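Local atomic coordinates of lipid II:glycine glycyltransferase (Staphylococcus aureus, PDB entry 6SNR), a protein that probably attaches the first glycine of the pentaglycine interpeptide bridge to the lysine side chain of lipid II, using glycyl-tRNA(Gly) as donor. Residues A[37-42]-A[57-62]; A[43-48]-A[87-92]; A[129-134]-A[387-392]. One frame throughout, in Å; residues are numbered along the deposited sequence.

Contact 1: A[37-42]-A[57-62]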
loop_
_atom_site.group_PDB
_atom_site.type_symbol
_atom_site.label_atom_id
_atom_site.label_comp_id
_atom_site.label_asym_id
_atom_site.label_seq_id
_atom_site.Cartn_x
_atom_site.Cartn_y
_atom_site.Cartn_z
ATOM N N GLY A 37 -11.175 -16.768 -12.102
ATOM C CA GLY A 37 -11.190 -18.191 -12.373
ATOM C C GLY A 37 -10.444 -19.052 -11.384
ATOM O O GLY A 37 -10.237 -20.256 -11.627
ATOM N N TRP A 38 -10.029 -18.466 -10.261
ATOM C CA TRP A 38 -9.298 -19.218 -9.273
ATOM C C TRP A 38 -10.218 -19.794 -8.216
ATOM O O TRP A 38 -11.134 -19.113 -7.745
ATOM C CB TRP A 38 -8.244 -18.371 -8.558
ATOM C CG TRP A 38 -7.206 -17.766 -9.465
ATOM C CD1 TRP A 38 -7.324 -16.598 -10.183
ATOM C CD2 TRP A 38 -5.919 -18.313 -9.805
ATOM N NE1 TRP A 38 -6.173 -16.373 -10.917
ATOM C CE2 TRP A 38 -5.306 -17.421 -10.720
ATOM C CE3 TRP A 38 -5.234 -19.473 -9.450
ATOM C CZ2 TRP A 38 -3.987 -17.674 -11.242
ATOM C CZ3 TRP A 38 -3.962 -19.712 -9.992
ATOM C CH2 TRP A 38 -3.360 -18.810 -10.844
ATOM N N TYR A 39 -9.982 -21.041 -7.842
ATOM C CA TYR A 39 -10.671 -21.675 -6.706
ATOM C C TYR A 39 -9.678 -22.106 -5.651
ATOM O O TYR A 39 -8.542 -22.484 -5.952
ATOM C CB TYR A 39 -11.600 -22.835 -7.113
ATOM C CG TYR A 39 -10.938 -24.036 -7.812
ATOM C CD1 TYR A 39 -10.679 -23.990 -9.191
ATOM C CD2 TYR A 39 -10.660 -25.211 -7.132
ATOM C CE1 TYR A 39 -10.081 -25.067 -9.848
ATOM C CE2 TYR A 39 -10.078 -26.299 -7.787
ATOM C CZ TYR A 39 -9.814 -26.213 -9.144
ATOM O OH TYR A 39 -9.199 -27.324 -9.723
ATOM N N ALA A 40 -10.112 -22.066 -4.388
ATOM C CA ALA A 40 -9.229 -22.206 -3.274
ATOM C C ALA A 40 -9.398 -23.470 -2.450
ATOM O O ALA A 40 -10.538 -23.996 -2.291
ATOM C CB ALA A 40 -9.329 -20.974 -2.348
ATOM N N ARG A 41 -8.290 -23.885 -1.864
ATOM C CA ARG A 41 -8.246 -24.963 -0.876
ATOM C C ARG A 41 -7.257 -24.576 0.170
ATOM O O ARG A 41 -6.323 -23.836 -0.113
ATOM C CB ARG A 41 -7.837 -26.272 -1.546
ATOM C CG ARG A 41 -8.899 -26.808 -2.495
ATOM C CD ARG A 41 -10.158 -27.359 -1.795
ATOM N NE ARG A 41 -9.765 -28.391 -0.888
ATOM C CZ ARG A 41 -9.517 -29.657 -1.250
ATOM N NH1 ARG A 41 -9.711 -30.072 -2.499
ATOM N NH2 ARG A 41 -9.094 -30.512 -0.343
ATOM N N ARG A 42 -7.450 -25.028 1.401
ATOM C CA ARG A 42 -6.528 -24.777 2.495
ATOM C C ARG A 42 -5.952 -26.061 3.064
ATOM O O ARG A 42 -6.596 -27.131 3.021
ATOM C CB ARG A 42 -7.197 -23.938 3.633
ATOM C CG ARG A 42 -7.511 -22.493 3.248
ATOM C CD ARG A 42 -7.755 -21.675 4.505
ATOM N NE ARG A 42 -9.108 -21.973 5.072
ATOM C CZ ARG A 42 -9.323 -22.691 6.179
ATOM N NH1 ARG A 42 -8.341 -23.291 6.830
ATOM N NH2 ARG A 42 -10.583 -22.873 6.609
ATOM N N LEU A 57 -4.099 -22.558 -1.139
ATOM C CA LEU A 57 -3.785 -22.975 -2.518
ATOM C C LEU A 57 -4.815 -22.444 -3.441
ATOM O O LEU A 57 -6.038 -22.626 -3.216
ATOM C CB LEU A 57 -3.786 -24.541 -2.596
ATOM C CG LEU A 57 -2.666 -25.341 -1.947
ATOM C CD1 LEU A 57 -2.344 -25.050 -0.513
ATOM C CD2 LEU A 57 -3.001 -26.837 -2.127
ATOM N N LEU A 58 -4.408 -21.775 -4.518
ATOM C CA LEU A 58 -5.313 -21.320 -5.519
ATOM C C LEU A 58 -5.077 -22.157 -6.758
ATOM O O LEU A 58 -3.951 -22.305 -7.225
ATOM C CB LEU A 58 -5.096 -19.838 -5.877
ATOM C CG LEU A 58 -5.441 -18.897 -4.712
ATOM C CD1 LEU A 58 -5.059 -17.440 -5.037
ATOM C CD2 LEU A 58 -6.914 -18.981 -4.408
ATOM N N PHE A 59 -6.164 -22.641 -7.319
ATOM C CA PHE A 59 -6.131 -23.394 -8.591
ATOM C C PHE A 59 -6.823 -22.697 -9.736
ATOM O O PHE A 59 -7.904 -22.096 -9.563
ATOM C CB PHE A 59 -6.851 -24.780 -8.368
ATOM C CG PHE A 59 -6.117 -25.690 -7.472
ATOM C CD1 PHE A 59 -5.197 -26.592 -7.935
ATOM C CD2 PHE A 59 -6.367 -25.714 -6.106
ATOM C CE1 PHE A 59 -4.518 -27.430 -7.090
ATOM C CE2 PHE A 59 -5.681 -26.534 -5.264
ATOM C CZ PHE A 59 -4.741 -27.420 -5.729
ATOM N N LYS A 60 -6.269 -22.870 -10.955
ATOM C CA LYS A 60 -6.911 -22.329 -12.131
ATOM C C LYS A 60 -6.588 -23.246 -13.296
ATOM O O LYS A 60 -5.462 -23.654 -13.450
ATOM C CB LYS A 60 -6.479 -20.911 -12.456
ATOM C CG LYS A 60 -7.260 -20.240 -13.588
ATOM C CD LYS A 60 -6.915 -18.777 -13.727
ATOM C CE LYS A 60 -7.487 -18.167 -14.990
ATOM N NZ LYS A 60 -7.290 -16.678 -15.022
ATOM N N LYS A 61 -7.610 -23.521 -14.113
ATOM C CA LYS A 61 -7.449 -24.375 -15.300
ATOM C C LYS A 61 -6.534 -23.709 -16.324
ATOM O O LYS A 61 -6.620 -22.500 -16.573
ATOM C CB LYS A 61 -8.822 -24.645 -15.905
ATOM C CG LYS A 61 -8.818 -25.385 -17.248
ATOM C CD LYS A 61 -9.847 -24.782 -18.201
ATOM C CE LYS A 61 -9.605 -23.291 -18.406
ATOM N NZ LYS A 61 -9.835 -22.748 -19.780
ATOM N N VAL A 62 -5.659 -24.520 -16.923
ATOM C CA VAL A 62 -4.745 -24.033 -18.010
ATOM C C VAL A 62 -5.547 -23.947 -19.332
ATOM O O VAL A 62 -6.226 -24.919 -19.688
ATOM C CB VAL A 62 -3.505 -24.933 -18.157
ATOM C CG1 VAL A 62 -2.599 -24.384 -19.254
ATOM C CG2 VAL A 62 -2.696 -25.040 -16.864
HETATM O O HOH W 1 -10.244 -22.231 -13.578
#
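W38 and K60 meet as a flat ring crossed at about a right angle by an aliphatic chain. K60 CB sits over one face of the indole, 3.7 Å from the centroid of the W38 six-membered ring and 15° off its normal. With CG anti to the backbone N (chi1 -173°) and every later torsion extended, the lysine runs on across the indole, and its CD lies 3.7 Å from W38 CE2. K60 NZ then hydrogen-bonds to T36 O, just before the segment 37-42. On the indole's benzo side, CE3 of W38 also touches L58 CB at 3.6 Å.

The other face of the strands is carried by F59 and Y39. The phenol ring lies over the methylene of F59, whose CB makes a CH-pi contact 3.5 Å from the Y39 ring centroid. Y39 reaches this place by holding CG between its backbone N and carbonyl carbon (chi1 61°). The two rings are nearly parallel but slid apart and barely overlap. Y39 OH is hydrogen-bonded to E100 OE1.

Backbone bonds fix the register: Y39 N to F59 O (2.9 Å) and F59 N to Y39 O (2.7 Å), with a second such pair between R41 and L57. Between them A40 and L58 form a non-hydrogen-bonded pair. G37, with positive phi, is the C-prime residue of a Schellman motif ending helix 27-33, and a water links G37 O to K61 N. The whole is the open end of an antiparallel beta hairpin, 39-47 with 50-61, within the seven-stranded mixed sheet of one GNAT-like domain of a FemABX transferase.

Contact 2: A[43-48]-A[87-92]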
loop_
_atom_site.group_PDB
_atom_site.type_symbol
_atom_site.label_atom_id
_atom_site.label_comp_id
_atom_site.label_asym_id
_atom_site.label_seq_id
_atom_site.Cartn_x
_atom_site.Cartn_y
_atom_site.Cartn_z
ATOM N N ILE A 43 -4.775 -25.930 3.648
ATOM C CA ILE A 43 -4.074 -26.970 4.431
ATOM C C ILE A 43 -3.561 -26.329 5.714
ATOM O O ILE A 43 -3.276 -25.132 5.778
ATOM C CB ILE A 43 -2.911 -27.654 3.687
ATOM C CG1 ILE A 43 -1.854 -26.644 3.156
ATOM C CG2 ILE A 43 -3.461 -28.417 2.490
ATOM C CD1 ILE A 43 -0.631 -27.246 2.441
ATOM N N ALA A 44 -3.431 -27.142 6.759
ATOM C CA ALA A 44 -2.846 -26.739 8.034
ATOM C C ALA A 44 -2.202 -27.951 8.634
ATOM O O ALA A 44 -2.708 -29.053 8.478
ATOM C CB ALA A 44 -3.869 -26.113 8.971
ATOM N N VAL A 45 -1.061 -27.752 9.266
ATOM C CA VAL A 45 -0.329 -28.810 9.983
ATOM C C VAL A 45 0.126 -28.303 11.369
ATOM O O VAL A 45 0.296 -27.098 11.612
ATOM C CB VAL A 45 0.894 -29.273 9.167
ATOM C CG1 VAL A 45 0.519 -29.786 7.785
ATOM C CG2 VAL A 45 1.929 -28.164 9.089
ATOM N N GLY A 46 0.232 -29.226 12.327
ATOM C CA GLY A 46 0.687 -28.882 13.661
ATOM C C GLY A 46 0.840 -30.100 14.568
ATOM O O GLY A 46 0.827 -31.230 14.099
ATOM N N ARG A 47 1.034 -29.832 15.851
ATOM C CA ARG A 47 1.255 -30.890 16.857
ATOM C C ARG A 47 0.635 -30.444 18.161
ATOM O O ARG A 47 0.709 -29.257 18.514
ATOM C CB ARG A 47 2.748 -31.109 17.108
ATOM C CG ARG A 47 3.462 -31.926 16.060
ATOM C CD ARG A 47 4.897 -32.215 16.475
ATOM N NE ARG A 47 4.996 -33.270 17.493
ATOM C CZ ARG A 47 5.155 -33.078 18.805
ATOM N NH1 ARG A 47 5.227 -31.851 19.325
ATOM N NH2 ARG A 47 5.233 -34.128 19.617
ATOM N N ASP A 48 0.035 -31.392 18.880
ATOM C CA ASP A 48 -0.520 -31.118 20.214
ATOM C C ASP A 48 -1.582 -30.031 20.206
ATOM O O ASP A 48 -1.696 -29.281 21.179
ATOM C CB ASP A 48 0.588 -30.714 21.204
ATOM C CG ASP A 48 1.750 -31.698 21.236
ATOM O OD1 ASP A 48 1.495 -32.913 21.296
ATOM O OD2 ASP A 48 2.917 -31.251 21.190
ATOM N N ASN A 87 7.884 -30.002 5.359
ATOM C CA ASN A 87 7.603 -31.255 4.644
ATOM C C ASN A 87 6.140 -31.668 4.701
ATOM O O ASN A 87 5.566 -32.160 3.731
ATOM C CB ASN A 87 8.476 -32.386 5.234
ATOM C CG ASN A 87 8.169 -33.754 4.645
ATOM O OD1 ASN A 87 7.652 -34.642 5.363
ATOM N ND2 ASN A 87 8.474 -33.949 3.361
ATOM N N ALA A 88 5.536 -31.495 5.872
ATOM C CA ALA A 88 4.134 -31.855 6.028
ATOM C C ALA A 88 3.209 -31.014 5.168
ATOM O O ALA A 88 2.265 -31.518 4.554
ATOM C CB ALA A 88 3.734 -31.776 7.457
ATOM N N LEU A 89 3.491 -29.706 5.104
ATOM C CA LEU A 89 2.772 -28.869 4.168
ATOM C C LEU A 89 2.916 -29.309 2.721
ATOM O O LEU A 89 1.906 -29.337 1.966
ATOM C CB LEU A 89 3.189 -27.378 4.337
ATOM C CG LEU A 89 2.692 -26.723 5.605
ATOM C CD1 LEU A 89 3.439 -25.438 5.884
ATOM C CD2 LEU A 89 1.198 -26.464 5.564
ATOM N N LEU A 90 4.147 -29.634 2.289
ATOM C CA LEU A 90 4.316 -30.157 0.907
ATOM C C LEU A 90 3.529 -31.473 0.680
ATOM O O LEU A 90 2.867 -31.626 -0.329
ATOM C CB LEU A 90 5.802 -30.307 0.546
ATOM C CG LEU A 90 6.099 -30.811 -0.868
ATOM C CD1 LEU A 90 5.483 -29.977 -1.977
ATOM C CD2 LEU A 90 7.632 -30.932 -1.063
ATOM N N ASP A 91 3.601 -32.390 1.641
ATOM C CA ASP A 91 2.855 -33.641 1.559
ATOM C C ASP A 91 1.360 -33.372 1.321
ATOM O O ASP A 91 0.746 -33.920 0.384
ATOM C CB ASP A 91 3.041 -34.477 2.827
ATOM C CG ASP A 91 4.407 -35.219 2.912
ATOM O OD1 ASP A 91 5.206 -35.288 1.935
ATOM O OD2 ASP A 91 4.660 -35.768 4.010
ATOM N N SER A 92 0.786 -32.485 2.142
ATOM C CA SER A 92 -0.625 -32.132 1.985
ATOM C C SER A 92 -0.941 -31.444 0.673
ATOM O O SER A 92 -1.973 -31.711 0.053
ATOM C CB SER A 92 -1.132 -31.290 3.167
ATOM O OG SER A 92 -1.052 -32.032 4.389
HETATM O O HOH W 2 -2.592 -30.639 6.020
#
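I43 opens the contact by laying its side chain against L89 and S92 of helix 83-99. CG1 stands between the backbone N and the carbonyl carbon (chi1 55°), and the extended chi2 carries CD1 onto the helix, 3.7 Å from L89 CD2. The same methyl lies 3.3 Å from L89 O, a close approach of a carbon to a backbone carbonyl. The other branch, I43 CG2, meets S92 CB at 3.8 Å, so the isoleucine straddles one turn of the helix.

A44 directs its methyl away from the helix, but its carbonyl reaches it through a water. That water donates to A44 O (2.9 Å) and pairs with S92 OG (2.6 Å).

V45 returns to the helix with both methyls. Its CG1 touches A88 CB at 3.8 Å, and its CG2 lies at the same distance from L89 CG, so the valine divides itself between two consecutive helix residues. L89 is thus shared by the two branched strand residues, its CD2 touching I43 and also coming near V45 CG2.

The helix runs roughly antiparallel to the strand, their short axes 8.3 Å apart, and L89 also rests on F76 and V78 of strand 68-78. No direct hydrogen bond joins the two segments. The contact is thus mainly van der Waals packing of I43 and V45 against a helix face made by L89 with A88 and S92 beside it, plus one water-mediated polar link.

Contact 3: A[129-134]-A[387-392]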
loop_
_atom_site.group_PDB
_atom_site.type_symbol
_atom_site.label_atom_id
_atom_site.label_comp_id
_atom_site.label_asym_id
_atom_site.label_seq_id
_atom_site.Cartn_x
_atom_site.Cartn_y
_atom_site.Cartn_z
ATOM N N LYS A 129 12.265 -26.325 -7.704
ATOM C CA LYS A 129 13.157 -25.617 -8.639
ATOM C C LYS A 129 12.935 -24.110 -8.528
ATOM O O LYS A 129 11.810 -23.615 -8.472
ATOM C CB LYS A 129 12.922 -26.090 -10.058
ATOM C CG LYS A 129 12.895 -27.620 -10.201
ATOM C CD LYS A 129 14.135 -28.315 -9.651
ATOM C CE LYS A 129 13.963 -29.824 -9.655
ATOM N NZ LYS A 129 15.101 -30.491 -8.967
ATOM N N HIS A 130 14.038 -23.373 -8.516
ATOM C CA HIS A 130 14.011 -21.917 -8.373
ATOM C C HIS A 130 13.981 -21.195 -9.697
ATOM O O HIS A 130 14.698 -21.600 -10.643
ATOM C CB HIS A 130 15.266 -21.514 -7.618
ATOM C CG HIS A 130 15.325 -20.076 -7.204
ATOM N ND1 HIS A 130 16.468 -19.309 -7.360
ATOM C CD2 HIS A 130 14.424 -19.270 -6.574
ATOM C CE1 HIS A 130 16.272 -18.108 -6.836
ATOM N NE2 HIS A 130 15.033 -18.055 -6.362
ATOM N N LYS A 131 13.200 -20.100 -9.784
ATOM C CA LYS A 131 13.062 -19.319 -11.024
ATOM C C LYS A 131 14.283 -18.396 -11.192
ATOM O O LYS A 131 14.446 -17.815 -12.278
ATOM C CB LYS A 131 11.802 -18.423 -11.037
ATOM C CG LYS A 131 10.504 -19.138 -11.272
ATOM C CD LYS A 131 10.407 -19.680 -12.670
ATOM C CE LYS A 131 8.983 -20.121 -12.956
ATOM N NZ LYS A 131 8.867 -20.815 -14.231
ATOM N N GLY A 132 15.074 -18.247 -10.121
ATOM C CA GLY A 132 16.354 -17.468 -10.151
ATOM C C GLY A 132 16.296 -16.086 -9.529
ATOM O O GLY A 132 15.219 -15.558 -9.255
ATOM N N PHE A 133 17.460 -15.459 -9.319
ATOM C CA PHE A 133 17.521 -14.135 -8.709
ATOM C C PHE A 133 17.615 -13.094 -9.807
ATOM O O PHE A 133 18.694 -12.508 -10.072
ATOM C CB PHE A 133 18.677 -14.007 -7.728
ATOM C CG PHE A 133 18.672 -15.041 -6.646
ATOM C CD1 PHE A 133 17.826 -14.932 -5.536
ATOM C CD2 PHE A 133 19.500 -16.154 -6.731
ATOM C CE1 PHE A 133 17.851 -15.884 -4.535
ATOM C CE2 PHE A 133 19.521 -17.101 -5.732
ATOM C CZ PHE A 133 18.697 -16.962 -4.618
ATOM N N LYS A 134 16.482 -12.877 -10.461
ATOM C CA LYS A 134 16.377 -11.951 -11.589
ATOM C C LYS A 134 15.965 -10.517 -11.139
ATOM O O LYS A 134 15.935 -10.223 -9.936
ATOM C CB LYS A 134 15.467 -12.546 -12.676
ATOM C CG LYS A 134 15.806 -13.974 -13.063
ATOM C CD LYS A 134 15.175 -14.356 -14.396
ATOM C CE LYS A 134 15.693 -15.690 -14.929
ATOM N NZ LYS A 134 17.172 -15.838 -14.868
ATOM N N GLU A 387 10.544 -17.277 -6.513
ATOM C CA GLU A 387 9.498 -18.194 -6.924
ATOM C C GLU A 387 10.079 -19.583 -7.098
ATOM O O GLU A 387 11.168 -19.734 -7.672
ATOM C CB GLU A 387 8.849 -17.692 -8.212
ATOM C CG GLU A 387 7.609 -18.460 -8.633
ATOM C CD GLU A 387 6.958 -17.794 -9.805
ATOM O OE1 GLU A 387 6.356 -16.701 -9.648
ATOM O OE2 GLU A 387 6.997 -18.354 -10.902
ATOM N N PHE A 388 9.366 -20.607 -6.604
ATOM C CA PHE A 388 9.829 -21.986 -6.648
ATOM C C PHE A 388 8.680 -22.882 -7.107
ATOM O O PHE A 388 7.526 -22.680 -6.722
ATOM C CB PHE A 388 10.215 -22.467 -5.236
ATOM C CG PHE A 388 11.299 -21.650 -4.566
ATOM C CD1 PHE A 388 11.010 -20.442 -3.979
ATOM C CD2 PHE A 388 12.615 -22.115 -4.516
ATOM C CE1 PHE A 388 11.997 -19.684 -3.414
ATOM C CE2 PHE A 388 13.606 -21.362 -3.899
ATOM C CZ PHE A 388 13.293 -20.141 -3.361
ATOM N N ASP A 389 9.005 -23.919 -7.892
ATOM C CA ASP A 389 7.999 -24.832 -8.413
ATOM C C ASP A 389 8.358 -26.259 -8.020
ATOM O O ASP A 389 9.502 -26.674 -8.183
ATOM C CB ASP A 389 7.891 -24.747 -9.924
ATOM C CG ASP A 389 7.427 -23.403 -10.401
ATOM O OD1 ASP A 389 6.301 -23.047 -10.023
ATOM O OD2 ASP A 389 8.141 -22.754 -11.201
ATOM N N TYR A 390 7.384 -26.987 -7.477
ATOM C CA TYR A 390 7.498 -28.439 -7.265
ATOM C C TYR A 390 6.752 -29.034 -8.442
ATOM O O TYR A 390 5.531 -28.920 -8.574
ATOM C CB TYR A 390 6.930 -28.879 -5.925
ATOM C CG TYR A 390 7.145 -30.350 -5.680
ATOM C CD1 TYR A 390 6.251 -31.272 -6.186
ATOM C CD2 TYR A 390 8.236 -30.811 -4.947
ATOM C CE1 TYR A 390 6.451 -32.627 -5.983
ATOM C CE2 TYR A 390 8.423 -32.176 -4.725
ATOM C CZ TYR A 390 7.524 -33.067 -5.267
ATOM O OH TYR A 390 7.674 -34.437 -5.063
ATOM N N ILE A 391 7.498 -29.630 -9.398
ATOM C CA ILE A 391 6.929 -29.940 -10.679
ATOM C C ILE A 391 6.280 -31.338 -10.628
ATOM O O ILE A 391 6.942 -32.307 -10.220
ATOM C CB ILE A 391 7.992 -29.876 -11.829
ATOM C CG1 ILE A 391 8.525 -28.446 -11.941
ATOM C CG2 ILE A 391 7.398 -30.353 -13.148
ATOM C CD1 ILE A 391 9.816 -28.329 -12.737
ATOM N N LEU A 392 5.023 -31.405 -11.050
ATOM C CA LEU A 392 4.221 -32.633 -11.052
ATOM C C LEU A 392 4.120 -33.265 -12.419
ATOM O O LEU A 392 3.978 -34.488 -12.541
ATOM C CB LEU A 392 2.812 -32.349 -10.506
ATOM C CG LEU A 392 2.819 -31.867 -9.072
ATOM C CD1 LEU A 392 1.459 -31.311 -8.681
ATOM C CD2 LEU A 392 3.314 -32.916 -8.093
HETATM O O HOH W 3 10.854 -22.486 -10.948
HETATM O O HOH W 4 12.616 -16.302 -8.337
#
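An antiparallel beta pairing joins 129-130, the outermost strand at one end of the seven-stranded mixed sheet, to strand 388-391 from near the C-terminus. K129 and D389 form the hydrogen-bonded pair, with K129 N to D389 O at 2.8 Å. Past the strand end, K131 N still bonds to E387 O at 3.0 Å.

On one face of the sheet H130 crosses F388 obliquely, the ring planes at 31°. H130 CD2 lies over the phenyl face, toward its rim, 3.5 Å from F388 CE2. CG anti to the backbone N (chi1 -172°) places the imidazole there, and a hydrogen bond from NE2 to I385 O holds it. F388 also packs on L120 and L123 of helix 117-125.

On the opposite face K131, bent at chi2, runs beside E387 and brings its CE against both E387 OE2 (3.4 Å) and D389 OD2. Its ammonium is held chiefly by a salt bridge to E401 and a hydrogen bond to Y397, with a long salt bridge to D389 OD2 (3.7 Å). K106 NZ makes salt bridges to D389 OD1 and E387 OE2. A water donates to both K129 O (2.9 Å) and D389 OD2 (2.7 Å).

All three contacts belong to one seven-stranded sheet. Contacts 1 and 3 pair strands within it, contact 1 in the hairpin near one end and contact 3 at the other end; contact 2 packs a helix on it. Contact 2 is buried and almost wholly apolar, whereas contacts 1 and 3 are partly buried and combine backbone hydrogen bonds with aromatic packing, contact 3 adding a charged cluster. Contacts 1 and 2 share strand 39-47 and touch where L57 CD1 meets I43 CG1. Contact 2 also reaches contact 3, L90 packing on Y390. Contacts 1 and 3 do not touch, their nearest atoms being about 7 Å apart.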